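Local coordinates for protein delta toxin (Clostridium perfringens, PDB 2YGT) that is a haemolytic beta-pore-forming toxin that probably assembles on host cell membranes and inserts a beta-barrel through them, at residues K31-D36 and D49-D54; M61-S66 and L281-H286. All blocks are in the same frame, centred on the assembly; numbering follows the deposited sequence.

Contact 1: residues K31-D36 and D49-D54; sequences KYSSTD and DASFVD. With ZN (zinc ion), chain B.
Strands 31-36 and 49-54 run antiparallel, their axes 4.5 Å apart at closest and their directions 160° from one another. Tyr32 with Phe52 and Ser34 with Ala50 are the hydrogen-bonded pairs; the straightest of their four bonds runs from Tyr32 N to Phe52 O, with an N-H...O angle of 172°. Ser33 with Ser51 lies between them, Thr35 with Asp49 and Lys31 with Val53 on the outer sides, all non-hydrogen-bonded pairs. The two strands are the arms of a beta hairpin, and Ser51 and Asp49 bond through their backbones to strand 61-72 on the far edge, making 45-54 an interior strand of an antiparallel sheet. One face carries Lys31, Ser33, Thr35, Asp49, Ser51 and Val53. Thr35 OG1 and Asp49 CG each stand beside their own backbone N, which sets the two side chains alongside one another; OG1 donates to Asp49 OD1 (2.7 Å) on the anti side, tilted out of the carboxylate plane. Small hydroxyl residues suit this more exposed face. The other bears Tyr32, Ser34, Ala50 and the buried, apolar Phe52, whose ring edge meets Tyr32 O and Ser34 CB, while Ser34 OG bonds to Ile288 N. At the strand's end Asp54 OD1 binds zinc at 2.2 Å, with OD2 farther at 2.8 Å. OD2 also approaches Tyr32 CE2 to 3.3 Å, the carboxylate and ring planes 66° apart; His286 stacks on that ring and supplies the second protein ligand to the metal.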
ATOM      1  N   LYS A  31      17.627  14.542  11.354  1.00 18.43           N
ATOM      2  CA  LYS A  31      16.886  13.462  10.714  1.00 20.73           C
ATOM      3  C   LYS A  31      17.818  12.566   9.908  1.00 19.48           C
ATOM      4  O   LYS A  31      18.528  13.037   9.020  1.00 20.68           O
ATOM      5  CB  LYS A  31      15.793  14.024   9.804  1.00 18.77           C
ATOM      6  CG  LYS A  31      14.952  12.952   9.130  1.00 25.78           C
ATOM      7  CD  LYS A  31      13.998  13.544   8.106  1.00 28.50           C
ATOM      8  CE  LYS A  31      14.728  13.950   6.837  1.00 29.54           C
ATOM      9  NZ  LYS A  31      13.783  14.392   5.780  1.00 36.00           N
ATOM     10  N   TYR A  32      17.814  11.276  10.226  1.00 19.99           N
ATOM     11  CA  TYR A  32      18.656  10.309   9.532  1.00 17.97           C
ATOM     12  C   TYR A  32      17.810   9.394   8.659  1.00 17.67           C
ATOM     13  O   TYR A  32      16.829   8.815   9.125  1.00 17.50           O
ATOM     14  CB  TYR A  32      19.460   9.478  10.538  1.00 19.74           C
ATOM     15  CG  TYR A  32      20.333  10.309  11.449  1.00 21.94           C
ATOM     16  CD1 TYR A  32      21.633  10.639  11.088  1.00 24.20           C
ATOM     17  CD2 TYR A  32      19.854  10.769  12.669  1.00 25.46           C
ATOM     18  CE1 TYR A  32      22.437  11.403  11.920  1.00 29.20           C
ATOM     19  CE2 TYR A  32      20.648  11.533  13.507  1.00 34.66           C
ATOM     20  CZ  TYR A  32      21.938  11.848  13.128  1.00 35.81           C
ATOM     21  OH  TYR A  32      22.725  12.609  13.962  1.00 41.98           O
ATOM     22  N   SER A  33      18.195   9.271   7.393  1.00 17.67           N
ATOM     23  CA  SER A  33      17.465   8.436   6.445  1.00 19.61           C
ATOM     24  C   SER A  33      18.108   7.066   6.230  1.00 17.54           C
ATOM     25  O   SER A  33      19.333   6.935   6.208  1.00 17.82           O
ATOM     26  CB  SER A  33      17.314   9.159   5.103  1.00 28.34           C
ATOM     27  OG  SER A  33      16.438  10.269   5.223  1.00 41.70           O
ATOM     28  N   SER A  34      17.271   6.047   6.071  1.00 17.34           N
ATOM     29  CA  SER A  34      17.754   4.708   5.766  1.00 17.86           C
ATOM     30  C   SER A  34      16.783   4.011   4.816  1.00 20.69           C
ATOM     31  O   SER A  34      15.569   4.044   5.020  1.00 21.63           O
ATOM     32  CB  SER A  34      17.935   3.897   7.052  1.00 17.56           C
ATOM     33  OG  SER A  34      18.581   2.668   6.796  1.00 17.77           O
ATOM     34  N   THR A  35      17.323   3.393   3.770  1.00 17.41           N
ATOM     35  CA  THR A  35      16.500   2.715   2.775  1.00 17.29           C
ATOM     36  C   THR A  35      16.941   1.275   2.540  1.00 17.49           C
ATOM     37  O   THR A  35      18.124   0.998   2.343  1.00 27.82           O
ATOM     38  CB  THR A  35      16.516   3.449   1.420  1.00 17.39           C
ATOM     39  OG1 THR A  35      15.896   4.730   1.559  1.00 49.41           O
ATOM     40  CG2 THR A  35      15.757   2.651   0.378  1.00 20.58           C
ATOM     41  N   ASP A  36      15.979   0.361   2.556  1.00 17.33           N
ATOM     42  CA  ASP A  36      16.255  -1.026   2.222  1.00 17.55           C
ATOM     43  C   ASP A  36      15.203  -1.585   1.272  1.00 17.42           C
ATOM     44  O   ASP A  36      14.039  -1.191   1.319  1.00 21.48           O
ATOM     45  CB  ASP A  36      16.350  -1.881   3.485  1.00 17.61           C
ATOM     46  CG  ASP A  36      17.178  -3.118   3.272  1.00 25.49           C
ATOM     47  OD1 ASP A  36      17.862  -3.178   2.227  1.00 22.04           O
ATOM     48  OD2 ASP A  36      17.152  -4.020   4.136  1.00 24.88           O
ATOM     49  N   ASP A  49      11.527   3.200   3.548  1.00 24.45           N
ATOM     50  CA  ASP A  49      12.318   4.388   3.825  1.00 22.54           C
ATOM     51  C   ASP A  49      12.077   4.786   5.270  1.00 16.41           C
ATOM     52  O   ASP A  49      10.980   5.211   5.631  1.00 23.58           O
ATOM     53  CB  ASP A  49      11.927   5.539   2.895  1.00 26.79           C
ATOM     54  CG  ASP A  49      12.167   5.217   1.433  1.00 43.46           C
ATOM     55  OD1 ASP A  49      13.187   4.563   1.123  1.00 47.67           O
ATOM     56  OD2 ASP A  49      11.340   5.624   0.589  1.00 55.48           O
ATOM     57  N   ALA A  50      13.098   4.634   6.101  1.00 16.58           N
ATOM     58  CA  ALA A  50      12.994   5.031   7.496  1.00 16.65           C
ATOM     59  C   ALA A  50      13.645   6.391   7.727  1.00 21.21           C
ATOM     60  O   ALA A  50      14.781   6.628   7.318  1.00 19.21           O
ATOM     61  CB  ALA A  50      13.623   3.979   8.393  1.00 16.83           C
ATOM     62  N   SER A  51      12.915   7.286   8.381  1.00 16.76           N
ATOM     63  CA  SER A  51      13.476   8.563   8.789  1.00 20.08           C
ATOM     64  C   SER A  51      13.562   8.620  10.303  1.00 18.83           C
ATOM     65  O   SER A  51      12.561   8.868  10.976  1.00 18.41           O
ATOM     66  CB  SER A  51      12.631   9.723   8.269  1.00 18.74           C
ATOM     67  OG  SER A  51      12.786   9.869   6.874  1.00 32.01           O
ATOM     68  N   PHE A  52      14.757   8.373  10.831  1.00 17.36           N
ATOM     69  CA  PHE A  52      14.999   8.448  12.266  1.00 17.65           C
ATOM     70  C   PHE A  52      15.137   9.904  12.690  1.00 25.83           C
ATOM     71  O   PHE A  52      16.034  10.613  12.231  1.00 17.91           O
ATOM     72  CB  PHE A  52      16.274   7.683  12.644  1.00 17.90           C
ATOM     73  CG  PHE A  52      16.197   6.201  12.398  1.00 17.83           C
ATOM     74  CD1 PHE A  52      16.517   5.675  11.157  1.00 17.66           C
ATOM     75  CD2 PHE A  52      15.820   5.333  13.411  1.00 18.01           C
ATOM     76  CE1 PHE A  52      16.452   4.312  10.926  1.00 17.65           C
ATOM     77  CE2 PHE A  52      15.754   3.969  13.187  1.00 18.01           C
ATOM     78  CZ  PHE A  52      16.069   3.458  11.940  1.00 17.82           C
ATOM     79  N   VAL A  53      14.248  10.356  13.564  1.00 19.52           N
ATOM     80  CA  VAL A  53      14.330  11.720  14.059  1.00 22.72           C
ATOM     81  C   VAL A  53      15.037  11.761  15.405  1.00 21.31           C
ATOM     82  O   VAL A  53      14.676  11.027  16.324  1.00 20.75           O
ATOM     83  CB  VAL A  53      12.941  12.361  14.203  1.00 24.09           C
ATOM     84  CG1 VAL A  53      13.073  13.773  14.750  1.00 18.50           C
ATOM     85  CG2 VAL A  53      12.210  12.363  12.867  1.00 17.79           C
ATOM     86  N   ASP A  54      16.056  12.610  15.506  1.00 24.17           N
ATOM     87  CA  ASP A  54      16.718  12.876  16.778  1.00 22.74           C
ATOM     88  C   ASP A  54      16.305  14.242  17.308  1.00 22.41           C
ATOM     89  O   ASP A  54      16.729  15.280  16.797  1.00 23.90           O
ATOM     90  CB  ASP A  54      18.239  12.765  16.648  1.00 23.04           C
ATOM     91  CG  ASP A  54      18.716  11.332  16.696  1.00 27.41           C
ATOM     92  OD1 ASP A  54      17.847  10.438  16.717  1.00 24.34           O
ATOM     93  OD2 ASP A  54      19.944  11.097  16.717  1.00 39.17           O
TER
HETATM   94 ZN    ZN B1291      18.970   8.522  16.903  1.00 38.61          ZN

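Contact 2: residues M61-S66 and L281-H286. With ZN (zinc ion), chain B.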
ATOM      1  N   MET A  61      11.843   8.786  21.289  1.00 24.74           N
ATOM      2  CA  MET A  61      12.399   8.695  19.941  1.00 25.49           C
ATOM      3  C   MET A  61      11.326   8.383  18.900  1.00 26.14           C
ATOM      4  O   MET A  61      10.458   7.540  19.122  1.00 19.35           O
ATOM      5  CB  MET A  61      13.503   7.636  19.887  1.00 28.04           C
ATOM      6  CG  MET A  61      14.701   7.944  20.771  1.00 32.32           C
ATOM      7  SD  MET A  61      16.064   6.794  20.507  1.00 30.20           S
ATOM      8  CE  MET A  61      15.293   5.243  20.964  1.00 26.67           C
ATOM      9  N   THR A  62      11.402   9.062  17.759  1.00 18.89           N
ATOM     10  CA  THR A  62      10.399   8.920  16.711  1.00 18.47           C
ATOM     11  C   THR A  62      11.034   8.549  15.377  1.00 30.03           C
ATOM     12  O   THR A  62      11.969   9.205  14.919  1.00 25.87           O
ATOM     13  CB  THR A  62       9.586  10.222  16.526  1.00 20.22           C
ATOM     14  OG1 THR A  62       8.825  10.492  17.709  1.00 18.91           O
ATOM     15  CG2 THR A  62       8.640  10.101  15.340  1.00 18.07           C
ATOM     16  N   THR A  63      10.517   7.493  14.755  1.00 17.80           N
ATOM     17  CA  THR A  63      10.961   7.095  13.425  1.00 18.91           C
ATOM     18  C   THR A  63       9.782   6.987  12.463  1.00 21.75           C
ATOM     19  O   THR A  63       8.823   6.259  12.716  1.00 21.95           O
ATOM     20  CB  THR A  63      11.718   5.758  13.450  1.00 17.50           C
ATOM     21  OG1 THR A  63      12.858   5.869  14.311  1.00 22.68           O
ATOM     22  CG2 THR A  63      12.187   5.394  12.051  1.00 18.03           C
ATOM     23  N   ILE A  64       9.862   7.723  11.361  1.00 16.95           N
ATOM     24  CA  ILE A  64       8.822   7.691  10.345  1.00 16.72           C
ATOM     25  C   ILE A  64       9.202   6.691   9.263  1.00 16.51           C
ATOM     26  O   ILE A  64      10.314   6.729   8.740  1.00 16.52           O
ATOM     27  CB  ILE A  64       8.619   9.076   9.710  1.00 16.71           C
ATOM     28  CG1 ILE A  64       8.316  10.114  10.789  1.00 16.97           C
ATOM     29  CG2 ILE A  64       7.497   9.031   8.686  1.00 21.16           C
ATOM     30  CD1 ILE A  64       8.313  11.545  10.284  1.00 17.06           C
ATOM     31  N   ILE A  65       8.283   5.790   8.933  1.00 16.39           N
ATOM     32  CA  ILE A  65       8.557   4.767   7.928  1.00 16.26           C
ATOM     33  C   ILE A  65       7.633   4.856   6.716  1.00 16.09           C
ATOM     34  O   ILE A  65       6.412   4.768   6.837  1.00 16.06           O
ATOM     35  CB  ILE A  65       8.480   3.353   8.529  1.00 27.54           C
ATOM     36  CG1 ILE A  65       9.503   3.211   9.659  1.00 27.96           C
ATOM     37  CG2 ILE A  65       8.709   2.300   7.450  1.00 19.14           C
ATOM     38  CD1 ILE A  65       9.382   1.922  10.428  1.00 33.54           C
ATOM     39  N   SER A  66       8.236   5.038   5.548  1.00 16.06           N
ATOM     40  CA  SER A  66       7.497   5.043   4.295  1.00 15.99           C
ATOM     41  C   SER A  66       7.622   3.681   3.616  1.00 17.72           C
ATOM     42  O   SER A  66       8.724   3.205   3.349  1.00 16.40           O
ATOM     43  CB  SER A  66       8.006   6.151   3.370  1.00 16.08           C
ATOM     44  OG  SER A  66       7.436   6.038   2.077  1.00 30.26           O
ATOM     45  N   LEU A 281      15.088  -2.513  12.975  1.00 21.70           N
ATOM     46  CA  LEU A 281      15.447  -1.113  13.138  1.00 21.66           C
ATOM     47  C   LEU A 281      16.537  -0.959  14.191  1.00 24.61           C
ATOM     48  O   LEU A 281      16.377  -1.379  15.337  1.00 24.94           O
ATOM     49  CB  LEU A 281      14.228  -0.275  13.532  1.00 27.64           C
ATOM     50  CG  LEU A 281      13.267   0.169  12.428  1.00 23.44           C
ATOM     51  CD1 LEU A 281      12.470  -1.007  11.892  1.00 25.39           C
ATOM     52  CD2 LEU A 281      12.333   1.243  12.955  1.00 22.20           C
ATOM     53  N   ASP A 282      17.653  -0.366  13.789  1.00 21.63           N
ATOM     54  CA  ASP A 282      18.690  -0.002  14.737  1.00 22.33           C
ATOM     55  C   ASP A 282      18.560   1.491  15.025  1.00 21.72           C
ATOM     56  O   ASP A 282      18.927   2.327  14.200  1.00 20.86           O
ATOM     57  CB  ASP A 282      20.074  -0.346  14.182  1.00 22.52           C
ATOM     58  CG  ASP A 282      21.152  -0.310  15.246  1.00 29.69           C
ATOM     59  OD1 ASP A 282      21.128   0.612  16.088  1.00 23.61           O
ATOM     60  OD2 ASP A 282      22.025  -1.204  15.240  1.00 29.32           O
ATOM     61  N   TRP A 283      18.012   1.817  16.190  1.00 22.21           N
ATOM     62  CA  TRP A 283      17.735   3.203  16.548  1.00 21.72           C
ATOM     63  C   TRP A 283      18.996   3.978  16.925  1.00 40.04           C
ATOM     64  O   TRP A 283      18.973   5.204  17.010  1.00 21.45           O
ATOM     65  CB  TRP A 283      16.722   3.270  17.691  1.00 22.25           C
ATOM     66  CG  TRP A 283      15.385   2.680  17.356  1.00 22.81           C
ATOM     67  CD1 TRP A 283      15.100   1.363  17.138  1.00 22.42           C
ATOM     68  CD2 TRP A 283      14.145   3.383  17.220  1.00 21.31           C
ATOM     69  NE1 TRP A 283      13.761   1.203  16.869  1.00 22.04           N
ATOM     70  CE2 TRP A 283      13.152   2.433  16.913  1.00 21.36           C
ATOM     71  CE3 TRP A 283      13.778   4.731  17.324  1.00 20.70           C
ATOM     72  CZ2 TRP A 283      11.820   2.781  16.708  1.00 21.04           C
ATOM     73  CZ3 TRP A 283      12.452   5.076  17.122  1.00 20.18           C
ATOM     74  CH2 TRP A 283      11.491   4.107  16.818  1.00 20.24           C
ATOM     75  N   GLU A 284      20.093   3.264  17.159  1.00 22.74           N
ATOM     76  CA  GLU A 284      21.358   3.920  17.476  1.00 29.35           C
ATOM     77  C   GLU A 284      22.105   4.275  16.201  1.00 27.15           C
ATOM     78  O   GLU A 284      22.583   5.398  16.040  1.00 31.09           O
ATOM     79  CB  GLU A 284      22.236   3.039  18.366  1.00 26.52           C
ATOM     80  CG  GLU A 284      21.937   3.142  19.856  1.00 30.63           C
ATOM     81  CD  GLU A 284      22.908   2.330  20.705  1.00 42.36           C
ATOM     82  OE1 GLU A 284      23.677   1.527  20.133  1.00 41.10           O
ATOM     83  OE2 GLU A 284      22.901   2.495  21.944  1.00 47.35           O
ATOM     84  N   LYS A 285      22.197   3.310  15.291  1.00 22.05           N
ATOM     85  CA  LYS A 285      22.914   3.509  14.039  1.00 25.67           C
ATOM     86  C   LYS A 285      22.028   4.127  12.961  1.00 20.09           C
ATOM     87  O   LYS A 285      22.503   4.438  11.870  1.00 24.32           O
ATOM     88  CB  LYS A 285      23.488   2.182  13.537  1.00 30.95           C
ATOM     89  CG  LYS A 285      24.438   1.498  14.508  1.00 23.14           C
ATOM     90  CD  LYS A 285      24.917   0.163  13.954  1.00 24.15           C
ATOM     91  CE  LYS A 285      25.735  -0.605  14.983  1.00 25.03           C
ATOM     92  NZ  LYS A 285      24.922  -0.967  16.178  1.00 44.84           N
ATOM     93  N   HIS A 286      20.747   4.306  13.273  1.00 19.83           N
ATOM     94  CA  HIS A 286      19.782   4.839  12.311  1.00 18.72           C
ATOM     95  C   HIS A 286      19.726   4.011  11.029  1.00 18.29           C
ATOM     96  O   HIS A 286      19.856   4.548   9.929  1.00 17.44           O
ATOM     97  CB  HIS A 286      20.107   6.293  11.955  1.00 17.98           C
ATOM     98  CG  HIS A 286      20.326   7.175  13.143  1.00 28.60           C
ATOM     99  ND1 HIS A 286      21.509   7.851  13.357  1.00 23.89           N
ATOM    100  CD2 HIS A 286      19.519   7.494  14.181  1.00 18.74           C
ATOM    101  CE1 HIS A 286      21.419   8.550  14.473  1.00 24.78           C
ATOM    102  NE2 HIS A 286      20.221   8.351  14.993  1.00 27.25           N
TER
HETATM  103 ZN    ZN B1291      18.970   8.522  16.903  1.00 38.61          ZN
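Trp283 slides the six-membered part of its indole between Met61 and Thr63, side chains that point the same way from strand 61-66. Thr63 OG1 sits over one face of the ring, its nearest atom CZ3 at 2.9 Å, a tight approach. Here the hydroxyl stands beside the backbone N, chi1 -59°, and is thereby presented to the indole, while the methyl CG2 turns toward Leu281. Met61 lies on the other side of the ring, with CB 3.9 Å from Trp283 CE3; its flexible chain turns about its CG-SD bond (chi3 -61°), bringing the methyl CE close to Trp283 CE3 and CB. A large flat side chain suits this place, since it can slot between two strand side chains and still keep a polar N-H: NE1 bonds to Ser242 OG. Farther along, the branched ends of Ile65 and Leu281 reach tip to tip, CD1 to CD2 at 3.9 Å. After Asp282 the chain turns, and Asp282 OD1 accepts from both Glu284 N and Lys285 N, while Lys285 NZ makes a salt bridge to OD2 at 3.1 Å. Glu284 O lies over the centre of one face of the His286 imidazole, 3.7 Å above its plane. His286 NE2 binds zinc at 2.3 Å. Residues 283-286 thus form the turn of a beta hairpin, joining antiparallel strands 263-282 and 287-291; an Asx turn at Asp282 opens it, and it brings His286 to a zinc site completed on the protein side by Asp54.

How the contacts relate
From the N terminus, strand 27-39 pairs with the following strand 45-54, and contact 1 closes that hairpin with only 12 residues between its segments. Contact 2 opens afterwards, at strand 61-72, and closes over more than 200 residues near the end of strand 263-282, so the two lie in series, neither nested nor crossed. Strands 45-54 and 61-72 are neighbours in one sheet, where Ser51 N meets Ile64 O at 2.7 Å; contact 2 then brings a second sheet against it. Between the contacts, Phe52 CD2 packs on Thr63 OG1. The shared zinc ion links the hairpin of contact 1 to the turn after strand 263-282, tying early and late parts of the chain together.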